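PDB 4DY0: glia-derived nexin from Homo sapiens, which inhibits serine proteases such as thrombin, trypsin and urokinase, binds heparin, and promotes neurite extension by inhibiting thrombin. Local coordinates for residues E10-N21 / H252-S260; I76-N85 / H364-F372. All blocks are in the same frame, centred on the assembly; numbering follows the deposited sequence.

Interaction 1 of 2, residues E10-N21 / H252-S260; sequences ELGSNTGIQVFN and HISTKTIDS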
ATOM      1  N   GLU A  10     -13.996   1.692   1.845  1.00 41.99           N
ATOM      2  CA  GLU A  10     -13.794   2.909   1.076  1.00 44.00           C
ATOM      3  C   GLU A  10     -13.186   4.012   1.938  1.00 41.04           C
ATOM      4  O   GLU A  10     -12.265   4.708   1.511  1.00 41.24           O
ATOM      5  CB  GLU A  10     -15.115   3.374   0.472  1.00 50.07           C
ATOM      6  CG  GLU A  10     -14.989   3.868  -0.951  1.00 62.10           C
ATOM      7  CD  GLU A  10     -16.296   3.777  -1.711  1.00 76.49           C
ATOM      8  OE1 GLU A  10     -16.347   3.037  -2.719  1.00 80.18           O
ATOM      9  OE2 GLU A  10     -17.270   4.438  -1.294  1.00 75.15           O
ATOM     10  N   LEU A  11     -13.705   4.172   3.151  1.00 37.62           N
ATOM     11  CA  LEU A  11     -13.177   5.173   4.070  1.00 35.41           C
ATOM     12  C   LEU A  11     -11.700   4.918   4.343  1.00 35.62           C
ATOM     13  O   LEU A  11     -10.878   5.839   4.305  1.00 32.79           O
ATOM     14  CB  LEU A  11     -13.964   5.168   5.385  1.00 33.84           C
ATOM     15  CG  LEU A  11     -15.394   5.711   5.317  1.00 37.92           C
ATOM     16  CD1 LEU A  11     -16.155   5.401   6.597  1.00 33.46           C
ATOM     17  CD2 LEU A  11     -15.381   7.206   5.047  1.00 38.07           C
ATOM     18  N   GLY A  12     -11.366   3.661   4.615  1.00 30.66           N
ATOM     19  CA  GLY A  12      -9.999   3.282   4.938  1.00 30.77           C
ATOM     20  C   GLY A  12      -9.049   3.439   3.766  1.00 32.87           C
ATOM     21  O   GLY A  12      -7.947   3.973   3.916  1.00 34.46           O
ATOM     22  N   SER A  13      -9.471   2.967   2.597  1.00 30.95           N
ATOM     23  CA  SER A  13      -8.642   3.058   1.403  1.00 31.55           C
ATOM     24  C   SER A  13      -8.393   4.508   1.009  1.00 28.89           C
ATOM     25  O   SER A  13      -7.289   4.864   0.609  1.00 25.70           O
ATOM     26  CB  SER A  13      -9.259   2.278   0.240  1.00 33.27           C
ATOM     27  OG  SER A  13      -8.756   0.953   0.205  1.00 39.28           O
ATOM     28  N   ASN A  14      -9.420   5.343   1.129  1.00 28.08           N
ATOM     29  CA  ASN A  14      -9.260   6.757   0.812  1.00 32.33           C
ATOM     30  C   ASN A  14      -8.305   7.459   1.766  1.00 27.85           C
ATOM     31  O   ASN A  14      -7.513   8.297   1.339  1.00 27.68           O
ATOM     32  CB  ASN A  14     -10.608   7.476   0.743  1.00 35.16           C
ATOM     33  CG  ASN A  14     -11.228   7.407  -0.638  1.00 42.81           C
ATOM     34  OD1 ASN A  14     -10.565   7.672  -1.644  1.00 43.74           O
ATOM     35  ND2 ASN A  14     -12.503   7.048  -0.695  1.00 44.61           N
ATOM     36  N   THR A  15      -8.373   7.114   3.048  1.00 24.66           N
ATOM     37  CA  THR A  15      -7.409   7.629   4.011  1.00 26.53           C
ATOM     38  C   THR A  15      -6.012   7.258   3.533  1.00 27.85           C
ATOM     39  O   THR A  15      -5.119   8.102   3.471  1.00 31.21           O
ATOM     40  CB  THR A  15      -7.638   7.061   5.426  1.00 28.03           C
ATOM     41  OG1 THR A  15      -8.850   7.597   5.963  1.00 33.34           O
ATOM     42  CG2 THR A  15      -6.493   7.439   6.352  1.00 25.70           C
ATOM     43  N   GLY A  16      -5.835   5.991   3.180  1.00 23.77           N
ATOM     44  CA  GLY A  16      -4.548   5.517   2.709  1.00 25.54           C
ATOM     45  C   GLY A  16      -4.090   6.223   1.449  1.00 21.86           C
ATOM     46  O   GLY A  16      -2.916   6.549   1.302  1.00 22.01           O
ATOM     47  N   ILE A  17      -5.017   6.454   0.530  1.00 21.28           N
ATOM     48  CA  ILE A  17      -4.683   7.115  -0.725  1.00 22.59           C
ATOM     49  C   ILE A  17      -4.265   8.572  -0.484  1.00 24.75           C
ATOM     50  O   ILE A  17      -3.322   9.075  -1.106  1.00 26.85           O
ATOM     51  CB  ILE A  17      -5.851   7.035  -1.728  1.00 22.50           C
ATOM     52  CG1 ILE A  17      -6.072   5.585  -2.164  1.00 21.79           C
ATOM     53  CG2 ILE A  17      -5.586   7.913  -2.947  1.00 22.57           C
ATOM     54  CD1 ILE A  17      -7.288   5.386  -3.054  1.00 21.84           C
ATOM     55  N   GLN A  18      -4.958   9.240   0.431  1.00 25.49           N
ATOM     56  CA  GLN A  18      -4.631  10.621   0.778  1.00 24.44           C
ATOM     57  C   GLN A  18      -3.193  10.730   1.260  1.00 25.90           C
ATOM     58  O   GLN A  18      -2.495  11.696   0.946  1.00 27.68           O
ATOM     59  CB  GLN A  18      -5.583  11.151   1.851  1.00 27.47           C
ATOM     60  CG  GLN A  18      -6.941  11.562   1.309  1.00 32.08           C
ATOM     61  CD  GLN A  18      -7.904  11.968   2.403  1.00 47.30           C
ATOM     62  OE1 GLN A  18      -9.068  11.569   2.396  1.00 51.83           O
ATOM     63  NE2 GLN A  18      -7.425  12.761   3.355  1.00 49.37           N
ATOM     64  N   VAL A  19      -2.755   9.734   2.022  1.00 22.89           N
ATOM     65  CA  VAL A  19      -1.372   9.684   2.466  1.00 23.59           C
ATOM     66  C   VAL A  19      -0.451   9.562   1.258  1.00 23.17           C
ATOM     67  O   VAL A  19       0.513  10.317   1.125  1.00 24.23           O
ATOM     68  CB  VAL A  19      -1.130   8.523   3.452  1.00 23.68           C
ATOM     69  CG1 VAL A  19       0.357   8.337   3.702  1.00 19.47           C
ATOM     70  CG2 VAL A  19      -1.881   8.779   4.758  1.00 21.79           C
ATOM     71  N   PHE A  20      -0.758   8.625   0.365  1.00 21.21           N
ATOM     72  CA  PHE A  20       0.023   8.480  -0.862  1.00 22.11           C
ATOM     73  C   PHE A  20       0.146   9.816  -1.593  1.00 24.18           C
ATOM     74  O   PHE A  20       1.235  10.189  -2.049  1.00 24.63           O
ATOM     75  CB  PHE A  20      -0.604   7.434  -1.786  1.00 20.94           C
ATOM     76  CG  PHE A  20       0.062   7.334  -3.134  1.00 21.30           C
ATOM     77  CD1 PHE A  20       1.166   6.512  -3.321  1.00 19.62           C
ATOM     78  CD2 PHE A  20      -0.416   8.062  -4.216  1.00 21.64           C
ATOM     79  CE1 PHE A  20       1.777   6.416  -4.556  1.00 19.95           C
ATOM     80  CE2 PHE A  20       0.197   7.975  -5.458  1.00 20.43           C
ATOM     81  CZ  PHE A  20       1.290   7.151  -5.629  1.00 21.10           C
ATOM     82  N   ASN A  21      -0.971  10.532  -1.701  1.00 24.23           N
ATOM     83  CA  ASN A  21      -1.004  11.801  -2.425  1.00 25.96           C
ATOM     84  C   ASN A  21      -0.095  12.846  -1.795  1.00 26.67           C
ATOM     85  O   ASN A  21       0.435  13.726  -2.473  1.00 27.12           O
ATOM     86  CB  ASN A  21      -2.433  12.334  -2.515  1.00 24.03           C
ATOM     87  CG  ASN A  21      -3.308  11.486  -3.407  1.00 29.90           C
ATOM     88  OD1 ASN A  21      -2.812  10.753  -4.264  1.00 32.86           O
ATOM     89  ND2 ASN A  21      -4.621  11.582  -3.221  1.00 28.86           N
ATOM     90  N   HIS A 252      -5.686  14.533  -6.482  1.00 46.61           N
ATOM     91  CA  HIS A 252      -7.124  14.366  -6.279  1.00 52.04           C
ATOM     92  C   HIS A 252      -7.627  12.970  -6.652  1.00 49.83           C
ATOM     93  O   HIS A 252      -8.834  12.758  -6.787  1.00 50.76           O
ATOM     94  CB  HIS A 252      -7.914  15.411  -7.080  1.00 58.00           C
ATOM     95  CG  HIS A 252      -7.383  16.806  -6.952  1.00 74.52           C
ATOM     96  ND1 HIS A 252      -7.252  17.447  -5.739  1.00 79.80           N
ATOM     97  CD2 HIS A 252      -6.964  17.689  -7.891  1.00 77.48           C
ATOM     98  CE1 HIS A 252      -6.766  18.660  -5.934  1.00 85.45           C
ATOM     99  NE2 HIS A 252      -6.583  18.832  -7.230  1.00 88.25           N
ATOM    100  N   ILE A 253      -6.717  12.020  -6.843  1.00 43.06           N
ATOM    101  CA  ILE A 253      -7.150  10.649  -7.093  1.00 44.57           C
ATOM    102  C   ILE A 253      -7.691  10.044  -5.808  1.00 40.37           C
ATOM    103  O   ILE A 253      -7.105  10.203  -4.743  1.00 42.34           O
ATOM    104  CB  ILE A 253      -6.027   9.757  -7.639  1.00 44.87           C
ATOM    105  CG1 ILE A 253      -5.602  10.229  -9.029  1.00 50.64           C
ATOM    106  CG2 ILE A 253      -6.499   8.315  -7.710  1.00 43.37           C
ATOM    107  CD1 ILE A 253      -4.756   9.225  -9.782  1.00 51.89           C
ATOM    108  N   SER A 254      -8.825   9.368  -5.910  1.00 38.00           N
ATOM    109  CA  SER A 254      -9.421   8.712  -4.760  1.00 35.41           C
ATOM    110  C   SER A 254     -10.151   7.477  -5.248  1.00 33.61           C
ATOM    111  O   SER A 254     -10.069   7.129  -6.430  1.00 32.39           O
ATOM    112  CB  SER A 254     -10.399   9.650  -4.057  1.00 37.29           C
ATOM    113  OG  SER A 254     -11.567   9.826  -4.839  1.00 39.05           O
ATOM    114  N   THR A 255     -10.871   6.815  -4.349  1.00 33.38           N
ATOM    115  CA  THR A 255     -11.636   5.645  -4.750  1.00 34.51           C
ATOM    116  C   THR A 255     -12.660   6.036  -5.803  1.00 32.94           C
ATOM    117  O   THR A 255     -12.973   5.252  -6.694  1.00 36.57           O
ATOM    118  CB  THR A 255     -12.318   4.937  -3.555  1.00 35.74           C
ATOM    119  OG1 THR A 255     -13.103   5.875  -2.813  1.00 36.83           O
ATOM    120  CG2 THR A 255     -11.277   4.321  -2.633  1.00 35.77           C
ATOM    121  N   LYS A 256     -13.166   7.261  -5.715  1.00 34.39           N
ATOM    122  CA  LYS A 256     -14.151   7.728  -6.683  1.00 38.94           C
ATOM    123  C   LYS A 256     -13.579   7.658  -8.094  1.00 36.54           C
ATOM    124  O   LYS A 256     -14.266   7.251  -9.032  1.00 34.45           O
ATOM    125  CB  LYS A 256     -14.610   9.148  -6.356  1.00 42.27           C
ATOM    126  CG  LYS A 256     -15.429   9.250  -5.081  1.00 52.76           C
ATOM    127  N   THR A 257     -12.319   8.055  -8.230  1.00 35.14           N
ATOM    128  CA  THR A 257     -11.626   8.014  -9.510  1.00 32.23           C
ATOM    129  C   THR A 257     -11.608   6.587 -10.036  1.00 32.55           C
ATOM    130  O   THR A 257     -11.928   6.335 -11.197  1.00 34.59           O
ATOM    131  CB  THR A 257     -10.170   8.515  -9.374  1.00 32.85           C
ATOM    132  OG1 THR A 257     -10.142   9.726  -8.607  1.00 32.00           O
ATOM    133  CG2 THR A 257      -9.554   8.767 -10.743  1.00 27.92           C
ATOM    134  N   ILE A 258     -11.232   5.650  -9.171  1.00 32.79           N
ATOM    135  CA  ILE A 258     -11.209   4.243  -9.542  1.00 34.52           C
ATOM    136  C   ILE A 258     -12.601   3.764  -9.959  1.00 37.02           C
ATOM    137  O   ILE A 258     -12.742   3.021 -10.932  1.00 38.19           O
ATOM    138  CB  ILE A 258     -10.690   3.367  -8.391  1.00 35.01           C
ATOM    139  CG1 ILE A 258      -9.281   3.799  -7.992  1.00 32.41           C
ATOM    140  CG2 ILE A 258     -10.728   1.892  -8.781  1.00 33.11           C
ATOM    141  CD1 ILE A 258      -8.686   2.959  -6.887  1.00 34.05           C
ATOM    142  N   ASP A 259     -13.627   4.187  -9.223  1.00 35.83           N
ATOM    143  CA  ASP A 259     -15.004   3.863  -9.587  1.00 36.73           C
ATOM    144  C   ASP A 259     -15.333   4.466 -10.946  1.00 34.77           C
ATOM    145  O   ASP A 259     -16.012   3.858 -11.765  1.00 36.19           O
ATOM    146  CB  ASP A 259     -15.987   4.381  -8.536  1.00 37.74           C
ATOM    147  CG  ASP A 259     -15.834   3.684  -7.199  1.00 44.04           C
ATOM    148  OD1 ASP A 259     -15.132   2.652  -7.135  1.00 50.02           O
ATOM    149  OD2 ASP A 259     -16.417   4.169  -6.206  1.00 49.53           O
ATOM    150  N   SER A 260     -14.838   5.671 -11.184  1.00 38.62           N
ATOM    151  CA  SER A 260     -15.064   6.333 -12.454  1.00 37.65           C
ATOM    152  C   SER A 260     -14.447   5.521 -13.593  1.00 34.33           C
ATOM    153  O   SER A 260     -15.075   5.333 -14.631  1.00 32.30           O
ATOM    154  CB  SER A 260     -14.499   7.752 -12.427  1.00 39.08           C
ATOM    155  OG  SER A 260     -14.729   8.413 -13.656  1.00 43.37           O
TER

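Interaction 2 of 2, residues I76-N85 / H364-F372; sequences INKAIVSKKN and HNPTGAVLF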
ATOM      1  N   ILE A  76     -13.204  -8.261   6.338  1.00 38.25           N
ATOM      2  CA  ILE A  76     -12.529  -7.696   5.178  1.00 36.49           C
ATOM      3  C   ILE A  76     -11.065  -8.124   5.138  1.00 34.79           C
ATOM      4  O   ILE A  76     -10.562  -8.561   4.099  1.00 34.46           O
ATOM      5  CB  ILE A  76     -12.630  -6.154   5.164  1.00 35.29           C
ATOM      6  CG1 ILE A  76     -14.085  -5.723   4.986  1.00 34.00           C
ATOM      7  CG2 ILE A  76     -11.754  -5.569   4.068  1.00 31.85           C
ATOM      8  CD1 ILE A  76     -14.298  -4.238   5.098  1.00 34.31           C
ATOM      9  N   ASN A  77     -10.392  -8.009   6.276  1.00 33.70           N
ATOM     10  CA  ASN A  77      -8.979  -8.362   6.376  1.00 36.37           C
ATOM     11  C   ASN A  77      -8.674  -9.823   6.040  1.00 40.88           C
ATOM     12  O   ASN A  77      -7.717 -10.112   5.320  1.00 44.87           O
ATOM     13  CB  ASN A  77      -8.439  -8.012   7.763  1.00 36.78           C
ATOM     14  CG  ASN A  77      -8.184  -6.527   7.928  1.00 39.31           C
ATOM     15  OD1 ASN A  77      -7.863  -5.831   6.963  1.00 36.37           O
ATOM     16  ND2 ASN A  77      -8.321  -6.033   9.156  1.00 36.56           N
ATOM     17  N   LYS A  78      -9.480 -10.739   6.565  1.00 43.21           N
ATOM     18  CA  LYS A  78      -9.280 -12.159   6.289  1.00 44.92           C
ATOM     19  C   LYS A  78      -9.624 -12.482   4.841  1.00 45.51           C
ATOM     20  O   LYS A  78      -9.018 -13.361   4.233  1.00 51.27           O
ATOM     21  CB  LYS A  78     -10.097 -13.034   7.251  1.00 44.47           C
ATOM     22  CG  LYS A  78      -9.559 -13.057   8.681  1.00 46.93           C
ATOM     23  CD  LYS A  78     -10.161 -14.199   9.500  1.00 50.10           C
ATOM     24  N   ALA A  79     -10.592 -11.757   4.290  1.00 42.50           N
ATOM     25  CA  ALA A  79     -11.017 -11.965   2.909  1.00 41.60           C
ATOM     26  C   ALA A  79      -9.935 -11.535   1.909  1.00 41.88           C
ATOM     27  O   ALA A  79      -9.837 -12.083   0.811  1.00 42.09           O
ATOM     28  CB  ALA A  79     -12.331 -11.225   2.644  1.00 40.76           C
ATOM     29  N   ILE A  80      -9.121 -10.558   2.296  1.00 39.43           N
ATOM     30  CA  ILE A  80      -8.028 -10.097   1.442  1.00 35.63           C
ATOM     31  C   ILE A  80      -6.886 -11.103   1.392  1.00 39.36           C
ATOM     32  O   ILE A  80      -6.295 -11.333   0.338  1.00 38.59           O
ATOM     33  CB  ILE A  80      -7.463  -8.760   1.925  1.00 33.84           C
ATOM     34  CG1 ILE A  80      -8.502  -7.654   1.761  1.00 32.71           C
ATOM     35  CG2 ILE A  80      -6.198  -8.413   1.163  1.00 33.92           C
ATOM     36  CD1 ILE A  80      -8.095  -6.355   2.405  1.00 32.97           C
ATOM     37  N   VAL A  81      -6.576 -11.704   2.536  1.00 44.88           N
ATOM     38  CA  VAL A  81      -5.449 -12.623   2.628  1.00 46.44           C
ATOM     39  C   VAL A  81      -5.854 -14.074   2.375  1.00 50.46           C
ATOM     40  O   VAL A  81      -5.002 -14.955   2.278  1.00 54.36           O
ATOM     41  CB  VAL A  81      -4.759 -12.525   4.001  1.00 53.32           C
ATOM     42  CG1 VAL A  81      -3.641 -13.554   4.108  1.00 61.07           C
ATOM     43  CG2 VAL A  81      -4.219 -11.119   4.219  1.00 51.05           C
ATOM     44  N   SER A  82      -7.157 -14.314   2.259  1.00 50.28           N
ATOM     45  CA  SER A  82      -7.686 -15.667   2.097  1.00 49.00           C
ATOM     46  C   SER A  82      -7.032 -16.438   0.950  1.00 52.42           C
ATOM     47  O   SER A  82      -6.767 -15.878  -0.116  1.00 48.78           O
ATOM     48  CB  SER A  82      -9.200 -15.614   1.887  1.00 49.85           C
ATOM     49  OG  SER A  82      -9.705 -16.872   1.478  1.00 49.00           O
ATOM     50  N   LYS A  83      -6.778 -17.725   1.180  1.00 54.02           N
ATOM     51  CA  LYS A  83      -6.240 -18.613   0.150  1.00 53.83           C
ATOM     52  C   LYS A  83      -7.238 -18.745  -0.994  1.00 51.22           C
ATOM     53  O   LYS A  83      -6.877 -19.109  -2.113  1.00 49.03           O
ATOM     54  CB  LYS A  83      -5.934 -19.996   0.738  1.00 52.68           C
ATOM     55  N   LYS A  84      -8.496 -18.442  -0.691  1.00 51.90           N
ATOM     56  CA  LYS A  84      -9.586 -18.503  -1.657  1.00 53.33           C
ATOM     57  C   LYS A  84      -9.318 -17.592  -2.855  1.00 56.63           C
ATOM     58  O   LYS A  84      -9.863 -17.802  -3.938  1.00 57.69           O
ATOM     59  CB  LYS A  84     -10.896 -18.103  -0.971  1.00 63.15           C
ATOM     60  CG  LYS A  84     -12.162 -18.630  -1.630  1.00 64.66           C
ATOM     61  CD  LYS A  84     -13.374 -18.405  -0.735  1.00 57.34           C
ATOM     62  N   ASN A  85      -8.479 -16.580  -2.650  1.00 51.10           N
ATOM     63  CA  ASN A  85      -8.108 -15.645  -3.710  1.00 49.05           C
ATOM     64  C   ASN A  85      -7.234 -16.284  -4.782  1.00 50.45           C
ATOM     65  O   ASN A  85      -7.125 -15.766  -5.895  1.00 47.71           O
ATOM     66  CB  ASN A  85      -7.386 -14.431  -3.122  1.00 44.60           C
ATOM     67  CG  ASN A  85      -8.324 -13.490  -2.411  1.00 41.28           C
ATOM     68  OD1 ASN A  85      -9.159 -12.841  -3.038  1.00 42.15           O
ATOM     69  ND2 ASN A  85      -8.191 -13.401  -1.093  1.00 42.81           N
ATOM     70  N   HIS A 364      -8.382  -5.365  -4.556  1.00 30.67           N
ATOM     71  CA  HIS A 364      -9.173  -6.539  -4.225  1.00 32.80           C
ATOM     72  C   HIS A 364     -10.623  -6.174  -4.509  1.00 35.15           C
ATOM     73  O   HIS A 364     -11.259  -5.457  -3.737  1.00 38.03           O
ATOM     74  CB  HIS A 364      -8.980  -6.923  -2.757  1.00 34.87           C
ATOM     75  CG  HIS A 364      -9.646  -8.208  -2.372  1.00 39.64           C
ATOM     76  ND1 HIS A 364     -10.821  -8.251  -1.651  1.00 38.68           N
ATOM     77  CD2 HIS A 364      -9.299  -9.497  -2.599  1.00 41.77           C
ATOM     78  CE1 HIS A 364     -11.171  -9.510  -1.455  1.00 41.19           C
ATOM     79  NE2 HIS A 364     -10.264 -10.287  -2.022  1.00 41.44           N
ATOM     80  N   ASN A 365     -11.136  -6.660  -5.631  1.00 36.59           N
ATOM     81  CA  ASN A 365     -12.412  -6.189  -6.165  1.00 39.68           C
ATOM     82  C   ASN A 365     -13.661  -6.518  -5.337  1.00 38.76           C
ATOM     83  O   ASN A 365     -14.583  -5.706  -5.257  1.00 37.62           O
ATOM     84  CB  ASN A 365     -12.558  -6.633  -7.626  1.00 40.34           C
ATOM     85  CG  ASN A 365     -11.425  -6.104  -8.501  1.00 41.00           C
ATOM     86  OD1 ASN A 365     -11.209  -4.894  -8.583  1.00 42.18           O
ATOM     87  ND2 ASN A 365     -10.692  -7.006  -9.146  1.00 35.32           N
ATOM     88  N   PRO A 366     -13.697  -7.705  -4.709  1.00 40.91           N
ATOM     89  CA  PRO A 366     -14.862  -8.037  -3.890  1.00 41.16           C
ATOM     90  C   PRO A 366     -15.085  -7.028  -2.763  1.00 43.46           C
ATOM     91  O   PRO A 366     -16.220  -6.620  -2.516  1.00 45.26           O
ATOM     92  CB  PRO A 366     -14.513  -9.416  -3.320  1.00 42.75           C
ATOM     93  CG  PRO A 366     -13.557  -9.997  -4.311  1.00 44.84           C
ATOM     94  CD  PRO A 366     -12.747  -8.827  -4.804  1.00 41.56           C
ATOM     95  N   THR A 367     -14.011  -6.623  -2.091  1.00 37.20           N
ATOM     96  CA  THR A 367     -14.126  -5.692  -0.973  1.00 34.99           C
ATOM     97  C   THR A 367     -13.910  -4.247  -1.406  1.00 33.49           C
ATOM     98  O   THR A 367     -14.316  -3.316  -0.712  1.00 33.63           O
ATOM     99  CB  THR A 367     -13.110  -6.011   0.133  1.00 31.97           C
ATOM    100  OG1 THR A 367     -11.785  -5.900  -0.397  1.00 29.44           O
ATOM    101  CG2 THR A 367     -13.324  -7.408   0.663  1.00 29.65           C
ATOM    102  N   GLY A 368     -13.261  -4.067  -2.549  1.00 32.53           N
ATOM    103  CA  GLY A 368     -12.891  -2.735  -3.008  1.00 30.42           C
ATOM    104  C   GLY A 368     -11.602  -2.236  -2.373  1.00 28.81           C
ATOM    105  O   GLY A 368     -11.183  -1.111  -2.618  1.00 30.69           O
ATOM    106  N   ALA A 369     -10.962  -3.072  -1.560  1.00 28.88           N
ATOM    107  CA  ALA A 369      -9.746  -2.659  -0.863  1.00 26.86           C
ATOM    108  C   ALA A 369      -8.619  -2.373  -1.841  1.00 27.14           C
ATOM    109  O   ALA A 369      -8.375  -3.150  -2.762  1.00 28.67           O
ATOM    110  CB  ALA A 369      -9.316  -3.714   0.141  1.00 26.82           C
ATOM    111  N   VAL A 370      -7.934  -1.252  -1.639  1.00 27.47           N
ATOM    112  CA  VAL A 370      -6.765  -0.918  -2.443  1.00 25.78           C
ATOM    113  C   VAL A 370      -5.520  -1.394  -1.714  1.00 28.18           C
ATOM    114  O   VAL A 370      -5.034  -0.730  -0.800  1.00 31.23           O
ATOM    115  CB  VAL A 370      -6.666   0.597  -2.705  1.00 24.47           C
ATOM    116  CG1 VAL A 370      -5.513   0.898  -3.651  1.00 19.54           C
ATOM    117  CG2 VAL A 370      -7.981   1.117  -3.282  1.00 25.09           C
ATOM    118  N   LEU A 371      -5.014  -2.554  -2.116  1.00 27.77           N
ATOM    119  CA  LEU A 371      -3.891  -3.189  -1.436  1.00 26.81           C
ATOM    120  C   LEU A 371      -2.565  -2.492  -1.739  1.00 27.75           C
ATOM    121  O   LEU A 371      -1.695  -2.399  -0.875  1.00 24.78           O
ATOM    122  CB  LEU A 371      -3.816  -4.667  -1.820  1.00 24.61           C
ATOM    123  CG  LEU A 371      -5.164  -5.396  -1.784  1.00 27.68           C
ATOM    124  CD1 LEU A 371      -5.025  -6.845  -2.227  1.00 24.79           C
ATOM    125  CD2 LEU A 371      -5.781  -5.315  -0.400  1.00 26.57           C
ATOM    126  N   PHE A 372      -2.417  -2.009  -2.970  1.00 24.09           N
ATOM    127  CA  PHE A 372      -1.201  -1.322  -3.385  1.00 25.67           C
ATOM    128  C   PHE A 372      -1.543  -0.061  -4.150  1.00 26.69           C
ATOM    129  O   PHE A 372      -2.509  -0.025  -4.921  1.00 27.68           O
ATOM    130  CB  PHE A 372      -0.363  -2.196  -4.321  1.00 26.27           C
ATOM    131  CG  PHE A 372       0.425  -3.269  -3.633  1.00 26.31           C
ATOM    132  CD1 PHE A 372      -0.183  -4.448  -3.227  1.00 27.66           C
ATOM    133  CD2 PHE A 372       1.786  -3.121  -3.434  1.00 26.68           C
ATOM    134  CE1 PHE A 372       0.551  -5.449  -2.614  1.00 28.30           C
ATOM    135  CE2 PHE A 372       2.525  -4.121  -2.820  1.00 28.50           C
ATOM    136  CZ  PHE A 372       1.904  -5.286  -2.409  1.00 24.97           C
TER

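Interaction 1 of 2, residues E10-N21 / H252-S260
Thr255 meets Asn14 through a first torsion of 54°, which sets OG1 between its own backbone N and carbonyl carbon and sends CG2 anti to the carbonyl carbon, towards Ser13 and Ile17. Asn21, with CG anti to its carbonyl carbon (chi1 -69°), holds its amide out to the loop before helix 255-262. The secure bond of the first pair is Thr255 N to Asn14 OD1, nearly straight at 2.9 Å; Asn14 ND2 lies so close to Thr255 OG1 (2.5 Å) that a second bond there is doubtful. Glu10, Ser13, Asn14 and Ile17 form the hole for Thr255, the knob. Asn21 ND2 donates to Ile253 O at 3.2 Å, in both carbonyl and amide planes, and Ile17 CG2 lies 3.3 Å from the same Ile253 O. With an alanine at Asn14, Thr255 N is likely to lose its acceptor and a gap would open beside the threonine. Ser254, the N-cap residue, closes a capping box with Thr257: its OG accepts from Lys256 N, its N donates to Thr257 OG1. Asn14 OD1 takes the first helical N-H, Ser254 OG the next, and Asn21 a loop carbonyl just before, so helix 5-26 supplies part of the capping of helix 255-262.

Interaction 2 of 2, residues I76-N85 / H364-F372
His364 and Ile80 are the centre of this contact. With CG anti to its backbone N (chi1 -174°), His364 swings its imidazole toward helix 70-81, where CA of Ile80 sits over one face, a CH-pi contact 4.2 Å from the ring centroid; Pro366 CD covers the opposite face. Farther along the isoleucine, CD1 packs on Ala369 CB at 3.7 Å and CG2 meets Leu371 CD2 at 3.5 Å, the isoleucine and leucine side chains running antiparallel. At the ring's edge NE2 donates to Asn85 OD1 at 3.0 Å, a bent bond (135°) in the imidazole plane, with the amide turned 76° from the ring. Asn85 ND2 donates to Ala79 O at 2.8 Å and to Ser82 O at 3.0 Å, which should discourage the amide from flipping and ties it to the last turn of helix 70-81 and the residue after; Ser231 OG also bonds to its OD1. His364 ND1 pairs with Thr367 OG1 at 2.8 Å, and that hydroxyl accepts from Ala369 N, an ST turn. His364 N also bonds to Ala369 O, closing the turn between antiparallel strands 358-364 and 369-376. The result is a serpin beta hairpin whose turn packs against the C-terminal end of a helix.

In the fold
Helix 5-26 and the hairpin turn connect the two contacts, whose centres are 16 Å apart. Ser13, from the helix of interaction 1, reaches the strand of interaction 2 through a probable hydrogen bond, OG to Val370 N at 3.0 Å, and Ile258 CD1 packs against Val370 CG2 at 4.1 Å. Val370 thus faces interaction 1, while its neighbours Ala369 and Leu371 face Ile80 in interaction 2. Glu9 also touches Ile76 and Ala369, so helix 5-26 borders both contacts. Neither lies at the predicted reactive bond, Arg346-Ser347. Interaction 2 is nearer the bound heparin: the side chain of Ala79 is about 8 Å from one sulfated glucosamine.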